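Local coordinates for protein phycocyanobilin lyase subunit alpha (Nostoc sp. PCC 7120, PDB 5N3U) that forms with CpcF a lyase that is probably required to attach the phycocyanobilin chromophore to the phycocyanin alpha subunit CpcA, at residues Y148-T161 and R177-L189. Residues are numbered along the deposited sequence; the frame is centred on the assembly and turned at random. Where two conformers were deposited one is given.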
loop_
_atom_site.group_PDB
_atom_site.type_symbol
_atom_site.label_atom_id
_atom_site.label_comp_id
_atom_site.label_asym_id
_atom_site.label_seq_id
_atom_site.Cartn_x
_atom_site.Cartn_y
_atom_site.Cartn_z
ATOM N N TYR A 148 15.273 25.608 -3.849
ATOM C CA TYR A 148 15.898 26.148 -2.619
ATOM C C TYR A 148 15.772 25.219 -1.448
ATOM O O TYR A 148 16.735 25.086 -0.650
ATOM C CB TYR A 148 15.283 27.543 -2.299
ATOM C CG TYR A 148 15.691 28.613 -3.326
ATOM C CD1 TYR A 148 16.992 29.093 -3.372
ATOM C CD2 TYR A 148 14.791 29.079 -4.251
ATOM C CE1 TYR A 148 17.355 30.067 -4.232
ATOM C CE2 TYR A 148 15.157 30.004 -5.190
ATOM C CZ TYR A 148 16.411 30.500 -5.193
ATOM O OH TYR A 148 16.819 31.425 -6.104
ATOM N N GLU A 149 14.623 24.591 -1.287
ATOM C CA GLU A 149 14.442 23.681 -0.211
ATOM C C GLU A 149 15.548 22.635 -0.135
ATOM O O GLU A 149 16.192 22.450 0.899
ATOM C CB GLU A 149 13.050 23.044 -0.295
ATOM C CG GLU A 149 12.723 21.985 0.776
ATOM C CD GLU A 149 11.243 21.492 0.734
ATOM O OE1 GLU A 149 10.492 21.865 -0.189
ATOM O OE2 GLU A 149 10.772 20.821 1.694
ATOM N N ALA A 150 15.747 21.907 -1.242
ATOM C CA ALA A 150 16.770 20.849 -1.311
ATOM C C ALA A 150 18.128 21.394 -1.221
ATOM O O ALA A 150 18.984 20.794 -0.581
ATOM C CB ALA A 150 16.589 20.122 -2.638
ATOM N N VAL A 151 18.399 22.548 -1.781
ATOM C CA VAL A 151 19.743 23.110 -1.738
ATOM C C VAL A 151 20.144 23.488 -0.295
ATOM O O VAL A 151 21.278 23.240 0.175
ATOM C CB VAL A 151 19.881 24.360 -2.644
ATOM C CG1 VAL A 151 21.113 25.187 -2.326
ATOM C CG2 VAL A 151 19.851 23.943 -4.140
ATOM N N LEU A 152 19.220 24.126 0.380
ATOM C CA LEU A 152 19.487 24.536 1.773
ATOM C C LEU A 152 19.664 23.268 2.645
ATOM O O LEU A 152 20.563 23.197 3.437
ATOM C CB LEU A 152 18.300 25.332 2.301
ATOM C CG LEU A 152 18.205 26.759 1.696
ATOM C CD1 LEU A 152 16.837 27.322 1.888
ATOM C CD2 LEU A 152 19.350 27.669 2.120
ATOM N N GLU A 153 18.780 22.325 2.518
ATOM C CA GLU A 153 18.896 21.086 3.279
ATOM C C GLU A 153 20.241 20.463 2.968
ATOM O O GLU A 153 20.957 20.014 3.884
ATOM C CB GLU A 153 17.812 20.121 2.879
ATOM C CG GLU A 153 16.501 20.490 3.493
ATOM C CD GLU A 153 15.422 19.471 3.234
ATOM O OE1 GLU A 153 15.597 18.570 2.363
ATOM O OE2 GLU A 153 14.371 19.586 3.901
ATOM N N ALA A 154 20.602 20.406 1.674
ATOM C CA ALA A 154 21.896 19.796 1.341
ATOM C C ALA A 154 23.114 20.490 1.971
ATOM O O ALA A 154 24.063 19.851 2.465
ATOM C CB ALA A 154 22.046 19.740 -0.161
ATOM N N LEU A 155 23.086 21.819 2.031
ATOM C CA LEU A 155 24.182 22.581 2.575
ATOM C C LEU A 155 24.297 22.353 4.094
ATOM O O LEU A 155 25.413 22.221 4.604
ATOM C CB LEU A 155 24.015 24.097 2.342
ATOM C CG LEU A 155 24.290 24.468 0.887
ATOM C CD1 LEU A 155 23.773 25.846 0.639
ATOM C CD2 LEU A 155 25.740 24.371 0.540
ATOM N N GLY A 156 23.161 22.201 4.745
ATOM C CA GLY A 156 23.189 21.764 6.147
ATOM C C GLY A 156 23.785 20.417 6.392
ATOM O O GLY A 156 24.670 20.230 7.292
ATOM N N ALA A 157 23.351 19.485 5.561
ATOM C CA ALA A 157 23.748 18.068 5.688
ATOM C C ALA A 157 25.192 17.847 5.416
ATOM O O ALA A 157 25.769 16.989 6.032
ATOM C CB ALA A 157 22.910 17.143 4.818
ATOM N N ILE A 158 25.792 18.614 4.529
ATOM C CA ILE A 158 27.198 18.467 4.235
ATOM C C ILE A 158 28.103 19.300 5.098
ATOM O O ILE A 158 29.327 19.297 4.884
ATOM C CB ILE A 158 27.515 18.662 2.754
ATOM C CG1 ILE A 158 27.442 20.149 2.388
ATOM C CG2 ILE A 158 26.592 17.777 1.922
ATOM C CD1 ILE A 158 27.565 20.479 0.948
ATOM N N GLY A 159 27.557 20.039 6.055
ATOM C CA GLY A 159 28.393 20.789 6.963
ATOM C C GLY A 159 29.072 22.014 6.349
ATOM O O GLY A 159 30.137 22.403 6.796
ATOM N N ALA A 160 28.433 22.693 5.379
ATOM C CA ALA A 160 29.033 23.839 4.738
ATOM C C ALA A 160 28.846 25.105 5.548
ATOM O O ALA A 160 27.976 25.972 5.210
ATOM C CB ALA A 160 28.402 24.031 3.370
ATOM N N THR A 161 29.643 25.256 6.595
ATOM C CA THR A 161 29.519 26.417 7.465
ATOM C C THR A 161 29.798 27.778 6.834
ATOM O O THR A 161 29.229 28.788 7.245
ATOM C CB THR A 161 30.409 26.256 8.714
ATOM O OG1 THR A 161 31.724 25.898 8.280
ATOM C CG2 THR A 161 29.798 25.217 9.611
ATOM N N ARG A 177 7.987 26.198 3.130
ATOM C CA ARG A 177 8.923 25.108 2.975
ATOM C C ARG A 177 10.310 25.536 2.897
ATOM O O ARG A 177 11.212 24.849 3.398
ATOM C CB ARG A 177 8.523 24.261 1.740
ATOM C CG ARG A 177 7.240 23.460 2.134
ATOM C CD ARG A 177 6.655 22.591 1.001
ATOM N NE ARG A 177 7.608 21.514 0.708
ATOM C CZ ARG A 177 7.468 20.208 0.921
ATOM N NH1 ARG A 177 6.335 19.648 1.353
ATOM N NH2 ARG A 177 8.512 19.439 0.656
ATOM N N VAL A 178 10.556 26.683 2.275
ATOM C CA VAL A 178 11.921 27.236 2.211
ATOM C C VAL A 178 12.400 27.687 3.607
ATOM O O VAL A 178 13.574 27.518 3.995
ATOM C CB VAL A 178 11.978 28.344 1.171
ATOM C CG1 VAL A 178 13.274 29.019 1.188
ATOM C CG2 VAL A 178 11.639 27.738 -0.235
ATOM N N GLN A 179 11.498 28.308 4.350
ATOM C CA GLN A 179 11.898 28.741 5.700
ATOM C C GLN A 179 12.245 27.578 6.603
ATOM O O GLN A 179 13.184 27.686 7.411
ATOM C CB GLN A 179 10.755 29.519 6.344
ATOM C CG GLN A 179 10.470 30.781 5.638
ATOM C CD GLN A 179 9.283 31.505 6.250
ATOM O OE1 GLN A 179 8.175 30.991 6.310
ATOM N NE2 GLN A 179 9.532 32.698 6.694
ATOM N N CYS A 180 11.498 26.496 6.482
ATOM C CA CYS A 180 11.744 25.283 7.249
ATOM C C CYS A 180 13.099 24.680 6.932
ATOM O O CYS A 180 13.875 24.286 7.833
ATOM C CB CYS A 180 10.623 24.313 6.974
ATOM S SG CYS A 180 10.585 22.829 7.975
ATOM N N ALA A 181 13.417 24.596 5.615
ATOM C CA ALA A 181 14.709 24.135 5.228
ATOM C C ALA A 181 15.852 24.998 5.749
ATOM O O ALA A 181 16.919 24.461 6.134
ATOM C CB ALA A 181 14.722 23.992 3.739
ATOM N N ALA A 182 15.678 26.348 5.727
ATOM C CA ALA A 182 16.675 27.263 6.222
ATOM C C ALA A 182 16.832 27.064 7.755
ATOM O O ALA A 182 17.949 27.043 8.250
ATOM C CB ALA A 182 16.287 28.693 5.918
ATOM N N ALA A 183 15.728 26.798 8.450
ATOM C CA ALA A 183 15.808 26.484 9.916
ATOM C C ALA A 183 16.571 25.252 10.197
ATOM O O ALA A 183 17.495 25.205 11.004
ATOM C CB ALA A 183 14.448 26.397 10.490
ATOM N N ARG A 184 16.305 24.222 9.396
ATOM C CA ARG A 184 17.123 23.035 9.497
ATOM C C ARG A 184 18.545 23.176 9.239
ATOM O O ARG A 184 19.410 22.698 10.009
ATOM C CB ARG A 184 16.534 21.937 8.577
ATOM C CG ARG A 184 17.326 20.669 8.549
ATOM C CD ARG A 184 16.872 20.013 7.269
ATOM N NE ARG A 184 17.090 18.589 7.028
ATOM C CZ ARG A 184 18.181 18.020 6.590
ATOM N NH1 ARG A 184 19.370 18.679 6.458
ATOM N NH2 ARG A 184 18.086 16.710 6.357
ATOM N N ALA A 185 18.871 23.833 8.152
ATOM C CA ALA A 185 20.252 24.066 7.855
ATOM C C ALA A 185 20.949 24.955 8.900
ATOM O O ALA A 185 22.074 24.676 9.330
ATOM C CB ALA A 185 20.406 24.688 6.520
ATOM N N MET A 186 20.236 25.979 9.348
ATOM C CA MET A 186 20.852 26.838 10.343
ATOM C C MET A 186 21.188 26.081 11.636
ATOM O O MET A 186 22.263 26.278 12.238
ATOM C CB MET A 186 19.945 28.022 10.578
ATOM C CG MET A 186 19.990 29.118 9.478
ATOM S SD MET A 186 21.587 29.802 9.147
ATOM C CE MET A 186 21.930 30.761 10.700
ATOM N N TYR A 187 20.265 25.268 12.085
ATOM C CA TYR A 187 20.557 24.409 13.227
ATOM C C TYR A 187 21.744 23.474 13.015
ATOM O O TYR A 187 22.675 23.360 13.841
ATOM C CB TYR A 187 19.352 23.637 13.636
ATOM C CG TYR A 187 19.653 22.883 14.941
ATOM C CD1 TYR A 187 20.233 21.603 14.922
ATOM C CD2 TYR A 187 19.401 23.469 16.163
ATOM C CE1 TYR A 187 20.521 20.927 16.113
ATOM C CE2 TYR A 187 19.686 22.806 17.357
ATOM C CZ TYR A 187 20.255 21.552 17.328
ATOM O OH TYR A 187 20.559 20.872 18.485
ATOM N N GLN A 188 21.791 22.803 11.867
ATOM C CA GLN A 188 22.889 21.926 11.627
ATOM C C GLN A 188 24.171 22.589 11.611
ATOM O O GLN A 188 25.138 22.051 12.099
ATOM C CB GLN A 188 22.725 21.128 10.312
ATOM C CG GLN A 188 21.644 20.140 10.368
ATOM C CD GLN A 188 21.476 19.412 9.003
ATOM O OE1 GLN A 188 21.115 20.012 7.989
ATOM N NE2 GLN A 188 21.688 18.172 9.003
ATOM N N LEU A 189 24.238 23.784 11.060
ATOM C CA LEU A 189 25.484 24.462 10.921
ATOM C C LEU A 189 25.910 25.303 12.125
ATOM O O LEU A 189 27.091 25.582 12.235
ATOM C CB LEU A 189 25.474 25.385 9.717
ATOM C CG LEU A 189 25.209 24.591 8.400
ATOM C CD1 LEU A 189 24.959 25.513 7.213
ATOM C CD2 LEU A 189 26.406 23.720 8.067
HETATM O O HOH W 1 11.186 22.163 3.949
#
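Two helices of the HEAT-repeat solenoid lie side by side here, 148-157 and 177-189, their axes 8.0 Å apart and 9° from parallel. Small residues make the approach this close: the CB of A185 sits 3.4 Å from the carbonyl oxygen of L152 and also meets CA of G156, while the A181 methyl rests on the E149 carbonyl and the CG of E153. L152 crosses V178 at about a right angle, L152 CD1 against V178 CG1 at 4.0 Å. At the N-terminal end E149, CG anti to its nitrogen (chi1 178°) and the chain extended, reaches R177 in a salt bridge. E149 OE1 accepts from R177 NE at 3.0 Å through its syn lone pair, almost in the guanidinium plane; the two bonds from NH2 are weak, and the carboxylate is turned 61° from that plane. A water lies 2.7 Å from both E149 OE2 and R177 O. Further along, E153 lays CB and CG over one face of the R184 guanidinium, whose salt bridges go to E113 and to D217 of helix 208-221. At the C-terminal end, where G159 closes helix 148-157 in a Schellman motif, L189 pushes CD2 against the turn, 3.5 Å from A160 N. Helices 208-221 and 193-203 pack against 176-190, whereas A154, L155 and I158 face helix 121-126.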